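Local coordinates for protein iron aquisition yersiniabactin synthesis enzyme, YbtT (Escherichia coli, PDB 6BA9) that acts as a low-specificity type II thioesterase that maintains production of the metallophore yersiniabactin by its nonribosomal peptide and polyketide assembly line, at residues M19-R31 with L43-R55. The protein carries 1 engineered substitution. Residues are numbered along the deposited sequence; the frame is centred on the assembly and turned at random.
Sequences MCPFAGGSSSAFR and LSLVTWPGRDRLR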
ATOM      1  N   MET A  19       7.061   1.974   0.184  1.00 11.03           N
ATOM      2  CA  MET A  19       5.969   1.025   0.056  1.00 11.21           C
ATOM      3  C   MET A  19       5.029   1.099   1.246  1.00 10.79           C
ATOM      4  O   MET A  19       5.459   0.910   2.391  1.00 11.52           O
ATOM      5  CB  MET A  19       6.516  -0.400  -0.044  1.00 11.37           C
ATOM      6  CG  MET A  19       5.447  -1.472  -0.103  1.00 11.60           C
ATOM      7  SD  MET A  19       4.558  -1.448  -1.658  1.00 12.95           S
ATOM      8  CE  MET A  19       3.418  -2.782  -1.374  1.00 14.09           C
ATOM      9  N   CYS A  20       3.733   1.247   0.975  1.00 11.35           N
ATOM     10  CA  CYS A  20       2.668   1.221   1.971  1.00 12.41           C
ATOM     11  C   CYS A  20       2.051  -0.175   2.022  1.00 11.16           C
ATOM     12  O   CYS A  20       1.631  -0.710   0.975  1.00 11.93           O
ATOM     13  CB  CYS A  20       1.594   2.240   1.594  1.00 10.43           C
ATOM     14  SG  CYS A  20       2.192   3.945   1.671  1.00 13.37           S
ATOM     15  N   PRO A  21       1.964  -0.795   3.194  1.00 12.02           N
ATOM     16  CA  PRO A  21       1.506  -2.184   3.277  1.00 11.37           C
ATOM     17  C   PRO A  21      -0.018  -2.314   3.261  1.00 13.70           C
ATOM     18  O   PRO A  21      -0.776  -1.346   3.372  1.00 13.37           O
ATOM     19  CB  PRO A  21       2.088  -2.634   4.616  1.00 14.55           C
ATOM     20  CG  PRO A  21       2.045  -1.415   5.450  1.00 13.39           C
ATOM     21  CD  PRO A  21       2.445  -0.305   4.494  1.00 12.28           C
ATOM     22  N   PHE A  22      -0.462  -3.561   3.118  1.00 12.99           N
ATOM     23  CA  PHE A  22      -1.867  -3.920   3.199  1.00 12.95           C
ATOM     24  C   PHE A  22      -2.351  -3.897   4.659  1.00 13.07           C
ATOM     25  O   PHE A  22      -1.569  -3.773   5.615  1.00 14.36           O
ATOM     26  CB  PHE A  22      -2.083  -5.297   2.559  1.00 14.38           C
ATOM     27  CG  PHE A  22      -1.079  -6.333   2.998  1.00 16.49           C
ATOM     28  CD1 PHE A  22       0.017  -6.632   2.206  1.00 16.18           C
ATOM     29  CD2 PHE A  22      -1.222  -6.979   4.219  1.00 17.31           C
ATOM     30  CE1 PHE A  22       0.959  -7.585   2.619  1.00 20.59           C
ATOM     31  CE2 PHE A  22      -0.282  -7.929   4.632  1.00 21.89           C
ATOM     32  CZ  PHE A  22       0.795  -8.220   3.833  1.00 19.34           C
ATOM     33  N   ALA A  23      -3.666  -3.994   4.821  1.00 12.92           N
ATOM     34  CA  ALA A  23      -4.266  -4.014   6.154  1.00 12.32           C
ATOM     35  C   ALA A  23      -3.771  -5.232   6.918  1.00 15.45           C
ATOM     36  O   ALA A  23      -3.715  -6.343   6.381  1.00 16.42           O
ATOM     37  CB  ALA A  23      -5.788  -4.066   6.044  1.00 15.57           C
ATOM     38  N   GLY A  24      -3.395  -5.014   8.174  1.00 14.94           N
ATOM     39  CA  GLY A  24      -2.767  -6.040   8.965  1.00 17.56           C
ATOM     40  C   GLY A  24      -1.307  -6.245   8.650  1.00 17.42           C
ATOM     41  O   GLY A  24      -0.660  -7.090   9.289  1.00 19.46           O
ATOM     42  N   GLY A  25      -0.760  -5.510   7.688  1.00 16.52           N
ATOM     43  CA  GLY A  25       0.637  -5.661   7.352  1.00 16.00           C
ATOM     44  C   GLY A  25       1.557  -5.112   8.428  1.00 17.51           C
ATOM     45  O   GLY A  25       1.197  -4.251   9.236  1.00 17.85           O
ATOM     46  N   SER A  26       2.788  -5.616   8.414  1.00 17.19           N
ATOM     47  CA  SER A  26       3.840  -5.199   9.338  1.00 16.53           C
ATOM     48  C   SER A  26       5.155  -5.652   8.725  1.00 17.18           C
ATOM     49  O   SER A  26       5.169  -6.315   7.690  1.00 17.95           O
ATOM     50  CB  SER A  26       3.638  -5.794  10.725  1.00 18.28           C
ATOM     51  OG  SER A  26       3.794  -7.210  10.684  1.00 19.98           O
ATOM     52  N   SER A  27       6.268  -5.302   9.371  1.00 16.13           N
ATOM     53  CA  SER A  27       7.558  -5.562   8.738  1.00 14.98           C
ATOM     54  C   SER A  27       7.793  -7.045   8.486  1.00 18.22           C
ATOM     55  O   SER A  27       8.405  -7.405   7.470  1.00 17.05           O
ATOM     56  CB  SER A  27       8.707  -4.943   9.533  1.00 22.28           C
ATOM     57  OG  SER A  27       8.805  -5.516  10.804  1.00 29.71           O
ATOM     58  N   SER A  28       7.307  -7.927   9.364  1.00 17.78           N
ATOM     59  CA  SER A  28       7.580  -9.346   9.173  1.00 18.69           C
ATOM     60  C   SER A  28       6.991  -9.877   7.872  1.00 19.90           C
ATOM     61  O   SER A  28       7.532 -10.828   7.288  1.00 20.25           O
ATOM     62  CB  SER A  28       7.069 -10.143  10.374  1.00 19.61           C
ATOM     63  OG  SER A  28       5.677  -9.984  10.541  1.00 22.67           O
ATOM     64  N   ALA A  29       5.887  -9.287   7.402  1.00 18.28           N
ATOM     65  CA  ALA A  29       5.263  -9.744   6.167  1.00 19.23           C
ATOM     66  C   ALA A  29       6.151  -9.514   4.952  1.00 20.49           C
ATOM     67  O   ALA A  29       5.977 -10.198   3.938  1.00 20.51           O
ATOM     68  CB  ALA A  29       3.910  -9.049   5.987  1.00 20.23           C
ATOM     69  N   PHE A  30       7.114  -8.596   5.047  1.00 17.09           N
ATOM     70  CA  PHE A  30       7.969  -8.185   3.937  1.00 17.36           C
ATOM     71  C   PHE A  30       9.403  -8.691   4.084  1.00 19.72           C
ATOM     72  O   PHE A  30      10.306  -8.239   3.369  1.00 17.81           O
ATOM     73  CB  PHE A  30       7.897  -6.660   3.760  1.00 17.08           C
ATOM     74  CG  PHE A  30       6.554  -6.191   3.311  1.00 16.59           C
ATOM     75  CD1 PHE A  30       5.545  -5.949   4.223  1.00 18.18           C
ATOM     76  CD2 PHE A  30       6.275  -6.024   1.965  1.00 17.43           C
ATOM     77  CE1 PHE A  30       4.302  -5.556   3.807  1.00 17.77           C
ATOM     78  CE2 PHE A  30       5.014  -5.621   1.547  1.00 18.10           C
ATOM     79  CZ  PHE A  30       4.030  -5.392   2.482  1.00 17.44           C
ATOM     80  N   ARG A  31       9.625  -9.663   4.970  1.00 20.54           N
ATOM     81  CA  ARG A  31      10.973 -10.174   5.186  1.00 22.22           C
ATOM     82  C   ARG A  31      11.576 -10.742   3.904  1.00 19.36           C
ATOM     83  O   ARG A  31      12.781 -10.618   3.680  1.00 22.08           O
ATOM     84  CB  ARG A  31      10.934 -11.239   6.283  1.00 26.44           C
ATOM     85  CG  ARG A  31      12.288 -11.824   6.652  1.00 35.67           C
ATOM     86  CD  ARG A  31      12.177 -12.797   7.822  1.00 46.52           C
ATOM     87  NE  ARG A  31      11.322 -12.255   8.876  1.00 52.82           N
ATOM     88  CZ  ARG A  31      11.744 -11.499   9.886  1.00 54.83           C
ATOM     89  NH1 ARG A  31      13.032 -11.185  10.011  1.00 57.33           N
ATOM     90  NH2 ARG A  31      10.867 -11.057  10.779  1.00 45.81           N
ATOM     91  N   LEU A  43      14.781   1.344  -0.848  1.00 13.42           N
ATOM     92  CA  LEU A  43      13.437   0.849  -0.586  1.00 13.16           C
ATOM     93  C   LEU A  43      13.148   0.976   0.900  1.00 14.80           C
ATOM     94  O   LEU A  43      13.919   0.483   1.734  1.00 15.19           O
ATOM     95  CB  LEU A  43      13.292  -0.618  -0.968  1.00 14.53           C
ATOM     96  CG  LEU A  43      11.970  -1.308  -0.620  1.00 14.04           C
ATOM     97  CD1 LEU A  43      10.775  -0.690  -1.355  1.00 15.13           C
ATOM     98  CD2 LEU A  43      12.043  -2.794  -0.957  1.00 15.85           C
ATOM     99  N   SER A  44      12.041   1.631   1.226  1.00 13.53           N
ATOM    100  CA  SER A  44      11.581   1.735   2.602  1.00 12.73           C
ATOM    101  C   SER A  44      10.149   1.243   2.697  1.00 13.19           C
ATOM    102  O   SER A  44       9.382   1.330   1.731  1.00 13.67           O
ATOM    103  CB  SER A  44      11.673   3.159   3.106  1.00 14.26           C
ATOM    104  OG  SER A  44      13.017   3.650   3.053  1.00 17.78           O
ATOM    105  N   LEU A  45       9.799   0.732   3.880  1.00 12.16           N
ATOM    106  CA  LEU A  45       8.467   0.235   4.191  1.00 11.93           C
ATOM    107  C   LEU A  45       7.837   1.146   5.238  1.00 13.14           C
ATOM    108  O   LEU A  45       8.489   1.523   6.225  1.00 13.57           O
ATOM    109  CB  LEU A  45       8.551  -1.196   4.753  1.00 12.44           C
ATOM    110  CG  LEU A  45       7.224  -1.874   5.092  1.00 14.15           C
ATOM    111  CD1 LEU A  45       6.419  -2.190   3.853  1.00 16.64           C
ATOM    112  CD2 LEU A  45       7.494  -3.148   5.911  1.00 16.90           C
ATOM    113  N   VAL A  46       6.577   1.488   5.028  1.00 11.50           N
ATOM    114  CA  VAL A  46       5.818   2.328   5.955  1.00 11.84           C
ATOM    115  C   VAL A  46       5.197   1.440   7.031  1.00 11.25           C
ATOM    116  O   VAL A  46       4.583   0.415   6.720  1.00 13.15           O
ATOM    117  CB  VAL A  46       4.731   3.113   5.205  1.00 12.81           C
ATOM    118  CG1 VAL A  46       3.962   4.013   6.160  1.00 14.84           C
ATOM    119  CG2 VAL A  46       5.339   3.945   4.095  1.00 14.09           C
ATOM    120  N   THR A  47       5.349   1.836   8.294  1.00 13.19           N
ATOM    121  CA  THR A  47       4.737   1.149   9.430  1.00 12.00           C
ATOM    122  C   THR A  47       3.463   1.873   9.838  1.00 10.71           C
ATOM    123  O   THR A  47       3.501   3.078  10.105  1.00 14.35           O
ATOM    124  CB  THR A  47       5.683   1.189  10.630  1.00 13.19           C
ATOM    125  OG1 THR A  47       6.979   0.717  10.263  1.00 16.34           O
ATOM    126  CG2 THR A  47       5.144   0.366  11.774  1.00 14.45           C
ATOM    127  N   TRP A  48       2.356   1.151   9.917  1.00 12.42           N
ATOM    128  CA  TRP A  48       1.143   1.727  10.478  1.00 15.61           C
ATOM    129  C   TRP A  48       1.275   1.835  12.002  1.00 14.34           C
ATOM    130  O   TRP A  48       1.723   0.883  12.659  1.00 13.92           O
ATOM    131  CB  TRP A  48      -0.069   0.866  10.149  1.00 15.03           C
ATOM    132  CG  TRP A  48      -0.409   0.633   8.685  1.00 14.41           C
ATOM    133  CD1 TRP A  48      -1.017  -0.478   8.192  1.00 18.24           C
ATOM    134  CD2 TRP A  48      -0.203   1.517   7.557  1.00 12.79           C
ATOM    135  NE1 TRP A  48      -1.216  -0.356   6.835  1.00 16.97           N
ATOM    136  CE2 TRP A  48      -0.718   0.844   6.419  1.00 16.48           C
ATOM    137  CE3 TRP A  48       0.363   2.782   7.388  1.00 13.96           C
ATOM    138  CZ2 TRP A  48      -0.688   1.390   5.145  1.00 14.99           C
ATOM    139  CZ3 TRP A  48       0.392   3.326   6.104  1.00 14.82           C
ATOM    140  CH2 TRP A  48      -0.137   2.617   5.002  1.00 14.69           C
ATOM    141  N   PRO A  49       0.930   2.972  12.596  1.00 13.00           N
ATOM    142  CA  PRO A  49       0.959   3.074  14.058  1.00 13.45           C
ATOM    143  C   PRO A  49       0.255   1.899  14.728  1.00 12.88           C
ATOM    144  O   PRO A  49      -0.747   1.355  14.232  1.00 13.33           O
ATOM    145  CB  PRO A  49       0.256   4.411  14.320  1.00 16.12           C
ATOM    146  CG  PRO A  49       0.605   5.236  13.110  1.00 16.79           C
ATOM    147  CD  PRO A  49       0.599   4.260  11.963  1.00 14.29           C
ATOM    148  N   GLY A  50       0.841   1.469  15.846  1.00 12.64           N
ATOM    149  CA  GLY A  50       0.293   0.423  16.679  1.00 13.68           C
ATOM    150  C   GLY A  50       1.076  -0.869  16.676  1.00 13.69           C
ATOM    151  O   GLY A  50       0.686  -1.803  17.391  1.00 15.56           O
ATOM    152  N   ARG A  51       2.130  -0.983  15.876  1.00 13.11           N
ATOM    153  CA  ARG A  51       2.892  -2.217  15.789  1.00 14.51           C
ATOM    154  C   ARG A  51       4.343  -1.881  15.498  1.00 12.82           C
ATOM    155  O   ARG A  51       4.690  -0.737  15.174  1.00 12.53           O
ATOM    156  CB  ARG A  51       2.345  -3.123  14.684  1.00 16.10           C
ATOM    157  CG  ARG A  51       2.600  -2.583  13.271  1.00 14.73           C
ATOM    158  CD  ARG A  51       1.404  -2.796  12.317  1.00 15.80           C
ATOM    159  NE  ARG A  51       0.307  -1.872  12.624  1.00 15.01           N
ATOM    160  CZ  ARG A  51      -0.912  -1.942  12.099  1.00 15.95           C
ATOM    161  NH1 ARG A  51      -1.229  -2.919  11.245  1.00 18.30           N
ATOM    162  NH2 ARG A  51      -1.821  -1.053  12.453  1.00 15.68           N
ATOM    163  N   ASP A  52       5.186  -2.907  15.557  1.00 14.79           N
ATOM    164  CA  ASP A  52       6.623  -2.783  15.256  1.00 13.89           C
ATOM    165  C   ASP A  52       7.203  -1.688  16.155  1.00 14.36           C
ATOM    166  O   ASP A  52       6.877  -1.668  17.352  1.00 14.47           O
ATOM    167  CB  ASP A  52       6.852  -2.619  13.763  1.00 16.43           C
ATOM    168  CG  ASP A  52       6.380  -3.813  12.955  1.00 18.23           C
ATOM    169  OD1 ASP A  52       6.242  -4.940  13.485  1.00 18.22           O
ATOM    170  OD2 ASP A  52       6.117  -3.615  11.745  1.00 16.75           O
ATOM    171  N   ARG A  53       8.008  -0.759  15.638  1.00 17.05           N
ATOM    172  CA  ARG A  53       8.595   0.283  16.482  1.00 16.92           C
ATOM    173  C   ARG A  53       7.564   1.291  16.964  1.00 16.25           C
ATOM    174  O   ARG A  53       7.904   2.158  17.778  1.00 18.23           O
ATOM    175  CB  ARG A  53       9.681   1.038  15.703  1.00 21.27           C
ATOM    176  CG  ARG A  53      10.808   0.151  15.264  1.00 25.29           C
ATOM    177  CD  ARG A  53      11.770   0.876  14.339  1.00 32.91           C
ATOM    178  NE  ARG A  53      12.816  -0.032  13.884  1.00 46.54           N
ATOM    179  CZ  ARG A  53      13.779   0.286  13.026  1.00 49.70           C
ATOM    180  NH1 ARG A  53      13.849   1.511  12.508  1.00 45.89           N
ATOM    181  NH2 ARG A  53      14.675  -0.630  12.685  1.00 52.69           N
ATOM    182  N   LEU A  54       6.332   1.231  16.446  1.00 13.70           N
ATOM    183  CA  LEU A  54       5.257   2.147  16.788  1.00 12.99           C
ATOM    184  C   LEU A  54       4.194   1.478  17.648  1.00 13.50           C
ATOM    185  O   LEU A  54       3.046   1.934  17.699  1.00 14.13           O
ATOM    186  CB  LEU A  54       4.621   2.728  15.527  1.00 13.54           C
ATOM    187  CG  LEU A  54       5.593   3.463  14.594  1.00 14.91           C
ATOM    188  CD1 LEU A  54       4.812   4.085  13.430  1.00 17.46           C
ATOM    189  CD2 LEU A  54       6.438   4.524  15.286  1.00 16.42           C
ATOM    190  N   ARG A  55       4.569   0.415  18.356  1.00 12.51           N
ATOM    191  CA  ARG A  55       3.632  -0.308  19.222  1.00 14.20           C
ATOM    192  C   ARG A  55       3.025   0.589  20.293  1.00 14.76           C
ATOM    193  O   ARG A  55       1.893   0.348  20.732  1.00 17.68           O
ATOM    194  CB  ARG A  55       4.388  -1.448  19.893  1.00 15.03           C
ATOM    195  CG  ARG A  55       3.552  -2.373  20.759  1.00 13.71           C
ATOM    196  CD  ARG A  55       2.609  -3.259  19.991  1.00 17.27           C
ATOM    197  NE  ARG A  55       3.324  -4.144  19.097  1.00 13.26           N
ATOM    198  CZ  ARG A  55       2.742  -5.008  18.271  1.00 13.63           C
ATOM    199  NH1 ARG A  55       1.414  -5.108  18.244  1.00 17.01           N
ATOM    200  NH2 ARG A  55       3.491  -5.757  17.482  1.00 15.09           N
TER
HETATM  201  O   HOH W   1       2.527  -1.691   9.245  1.00 16.31           O
HETATM  202  O   HOH W   2       6.524  -7.301  12.096  1.00 21.92           O
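Met19 and Leu45 pair as parallel neighbours in the sheet, Met19 N bonding to Ser44 O and Val46 N to Met19 O, each at 2.9 Å, before both chains leave their strands as loops that stay in touch. On the Met19 side of the sheet, Leu45 packs against Ser27 at the start of the 3-10 turn 27-29 and against Phe30. Its CD1 rests over the centre of the Phe30 ring, a CH-pi contact of 3.9 Å to the centroid, where a chi1 of -178° directs the branch beside the carbonyl carbon, while CD2 packs on Ser27 CA. Beyond the strand ends, the Pro21 ring lies on one face of the Trp48 indole: CG sits over the five-membered ring and CD lies 3.6 Å from Trp48 CZ2. Cys20 CB touches CH2 at the far end of the same indole. Trp48 NE1 is buried without a hydrogen-bond partner, although Phe22 O lies near its plane at 3.6 Å.

Farther along, Asp52 grips the start of the 3-10 turn. Its OD2 accepts a nearly straight hydrogen bond of 2.9 Å from Ser27 N on its syn side, about 22° out of the carboxylate plane, and OD1 accepts one from a water, which in turn accepts one from Ser28 N. A second water bridges Gly25 O and Trp48 N. The Arg51 guanidinium reaches Gly25 O only weakly through NH1; its NH2 bonds Pro49 O almost in the guanidinium plane, and NH1 also forms a salt bridge with Asp168 of helix 155-174, whose carboxylate accepts a hydrogen bond from Gly24 N. Helix 63-77 packs against Cys20, Val46 and Trp48. The contact thus joins the two strands of a right-handed beta-alpha-beta crossover and the loops after them, in the strand order 1-3-2-4 characteristic of the alpha/beta-hydrolase fold of thioesterases.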